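Local structure of diaminopropionate ammonia-lyase (Escherichia coli, 4D9I) at residues T45-L50 and K61-D66. The protein catalyses the pyridoxal phosphate-dependent elimination of both L- and D-2,3-diaminopropionate to pyruvate and ammonia. Numbering follows the deposited sequence.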
loop_
_atom_site.group_PDB
_atom_site.type_symbol
_atom_site.label_atom_id
_atom_site.label_comp_id
_atom_site.label_asym_id
_atom_site.label_seq_id
_atom_site.Cartn_x
_atom_site.Cartn_y
_atom_site.Cartn_z
ATOM N N THR B 45 -18.966 11.457 -3.015
ATOM C CA THR B 45 -17.685 10.788 -2.818
ATOM C C THR B 45 -17.734 9.397 -3.474
ATOM O O THR B 45 -18.802 8.791 -3.572
ATOM C CB THR B 45 -17.384 10.614 -1.316
ATOM O OG1 THR B 45 -18.471 9.923 -0.691
ATOM C CG2 THR B 45 -17.167 11.956 -0.616
ATOM N N PRO B 46 -16.582 8.875 -3.934
ATOM C CA PRO B 46 -16.712 7.618 -4.661
ATOM C C PRO B 46 -17.165 6.457 -3.797
ATOM O O PRO B 46 -16.879 6.404 -2.588
ATOM C CB PRO B 46 -15.288 7.349 -5.207
ATOM C CG PRO B 46 -14.584 8.685 -5.164
ATOM C CD PRO B 46 -15.229 9.450 -4.029
ATOM N N LEU B 47 -17.867 5.532 -4.442
ATOM C CA LEU B 47 -18.156 4.247 -3.848
ATOM C C LEU B 47 -17.340 3.215 -4.618
ATOM O O LEU B 47 -17.689 2.861 -5.743
ATOM C CB LEU B 47 -19.644 3.920 -3.970
ATOM C CG LEU B 47 -20.085 2.632 -3.265
ATOM C CD1 LEU B 47 -19.870 2.787 -1.762
ATOM C CD2 LEU B 47 -21.545 2.329 -3.542
ATOM N N CYS B 48 -16.261 2.737 -4.015
ATOM C CA CYS B 48 -15.290 1.931 -4.766
ATOM C C CYS B 48 -15.639 0.450 -4.674
ATOM O O CYS B 48 -15.949 -0.049 -3.589
ATOM C CB CYS B 48 -13.874 2.183 -4.248
ATOM S SG CYS B 48 -13.418 3.928 -4.106
ATOM N N ALA B 49 -15.590 -0.249 -5.801
ATOM C CA ALA B 49 -15.874 -1.663 -5.816
ATOM C C ALA B 49 -14.571 -2.447 -5.652
ATOM O O ALA B 49 -13.727 -2.454 -6.542
ATOM C CB ALA B 49 -16.601 -2.057 -7.101
ATOM N N LEU B 50 -14.401 -3.098 -4.509
ATOM C CA LEU B 50 -13.188 -3.862 -4.314
ATOM C C LEU B 50 -13.489 -5.304 -4.738
ATOM O O LEU B 50 -13.563 -6.191 -3.912
ATOM C CB LEU B 50 -12.672 -3.750 -2.868
ATOM C CG LEU B 50 -12.451 -2.338 -2.311
ATOM C CD1 LEU B 50 -11.924 -2.431 -0.883
ATOM C CD2 LEU B 50 -11.495 -1.487 -3.161
ATOM N N LYS B 61 -19.509 -8.871 -3.201
ATOM C CA LYS B 61 -19.031 -7.508 -3.397
ATOM C C LYS B 61 -18.601 -6.873 -2.102
ATOM O O LYS B 61 -19.143 -7.175 -1.029
ATOM C CB LYS B 61 -20.096 -6.633 -4.081
ATOM C CG LYS B 61 -20.237 -6.912 -5.587
ATOM C CD LYS B 61 -20.064 -5.624 -6.380
ATOM C CE LYS B 61 -19.580 -5.866 -7.806
ATOM N NZ LYS B 61 -18.910 -4.621 -8.293
ATOM N N ILE B 62 -17.591 -6.010 -2.200
ATOM C CA ILE B 62 -17.181 -5.171 -1.092
ATOM C C ILE B 62 -17.128 -3.750 -1.669
ATOM O O ILE B 62 -16.369 -3.499 -2.611
ATOM C CB ILE B 62 -15.824 -5.600 -0.497
ATOM C CG1 ILE B 62 -15.900 -7.019 0.111
ATOM C CG2 ILE B 62 -15.326 -4.607 0.556
ATOM C CD1 ILE B 62 -14.544 -7.531 0.623
ATOM N N LEU B 63 -17.955 -2.858 -1.115
ATOM C CA LEU B 63 -18.127 -1.510 -1.629
ATOM C C LEU B 63 -17.704 -0.554 -0.535
ATOM O O LEU B 63 -18.228 -0.633 0.589
ATOM C CB LEU B 63 -19.582 -1.253 -2.014
ATOM C CG LEU B 63 -20.194 -2.262 -2.999
ATOM C CD1 LEU B 63 -21.694 -2.065 -3.057
ATOM C CD2 LEU B 63 -19.550 -2.135 -4.377
ATOM N N VAL B 64 -16.757 0.317 -0.841
ATOM C CA VAL B 64 -16.231 1.243 0.175
ATOM C C VAL B 64 -16.593 2.665 -0.189
ATOM O O VAL B 64 -16.130 3.209 -1.213
ATOM C CB VAL B 64 -14.699 1.134 0.346
ATOM C CG1 VAL B 64 -14.206 2.072 1.468
ATOM C CG2 VAL B 64 -14.299 -0.312 0.631
ATOM N N LYS B 65 -17.404 3.273 0.667
ATOM C CA LYS B 65 -17.685 4.694 0.582
ATOM C C LYS B 65 -16.489 5.483 1.102
ATOM O O LYS B 65 -16.180 5.446 2.317
ATOM C CB LYS B 65 -18.968 4.998 1.379
ATOM C CG LYS B 65 -19.571 6.384 1.166
ATOM C CD LYS B 65 -19.941 6.675 -0.287
ATOM C CE LYS B 65 -20.768 7.964 -0.383
ATOM N NZ LYS B 65 -20.824 8.504 -1.772
ATOM N N ASP B 66 -15.840 6.224 0.191
ATOM C CA ASP B 66 -14.565 6.885 0.445
ATOM C C ASP B 66 -14.729 8.367 0.809
ATOM O O ASP B 66 -14.746 9.259 -0.055
ATOM C CB ASP B 66 -13.620 6.705 -0.762
ATOM C CG ASP B 66 -12.259 7.328 -0.541
ATOM O OD1 ASP B 66 -11.962 7.759 0.599
ATOM O OD2 ASP B 66 -11.461 7.364 -1.508
#
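Methyl CD1 of Leu47 lies over one face of the peptide joining Val64 to Lys65, 3.5 Å from Lys65 N. CG anti to the backbone N (chi1 -175°) turns the Leu47 side chain so that, with the second torsion, CD1 lies there. Cys48 N approaches the same peptide from that side, 2.8 Å from Val64 O but 38° out of the carbonyl plane. The return bond is different: Val64 N lies in the plane of the Cys48 carbonyl, 2.9 Å from its oxygen, which also receives a CA-H contact from Leu63 CA at 3.3 Å. Backbone bonds from Asp66 N to Pro46 O and from Leu50 N to Ile62 O continue the antiparallel ladder. Strand 47-49 is one of the two outermost strands, within this chain, of the larger sheet of this fold type II enzyme; helix 51-57 leads back to strand 61-66, whose other edge pairs with strand 370-375. Leu47, Ala49, Leu63 and Lys65 share one sheet face, where helix 208-220 covers the leucines. Toward the opposite face, Leu50 CD1 meets Val64 CG2 at 3.5 Å. Lys65, bent at chi2, crosses Thr45 at about a right angle; its NZ bonds Thr45 O at 2.7 Å, tilted 31° from the carbonyl plane, and OG1 weakly, while also pairing with Glu212 and Gln216. A methionine in its place would probably leave Glu212 without its cationic mate and Thr45 less firmly fixed. Thr45 OG1 also bonds Glu67.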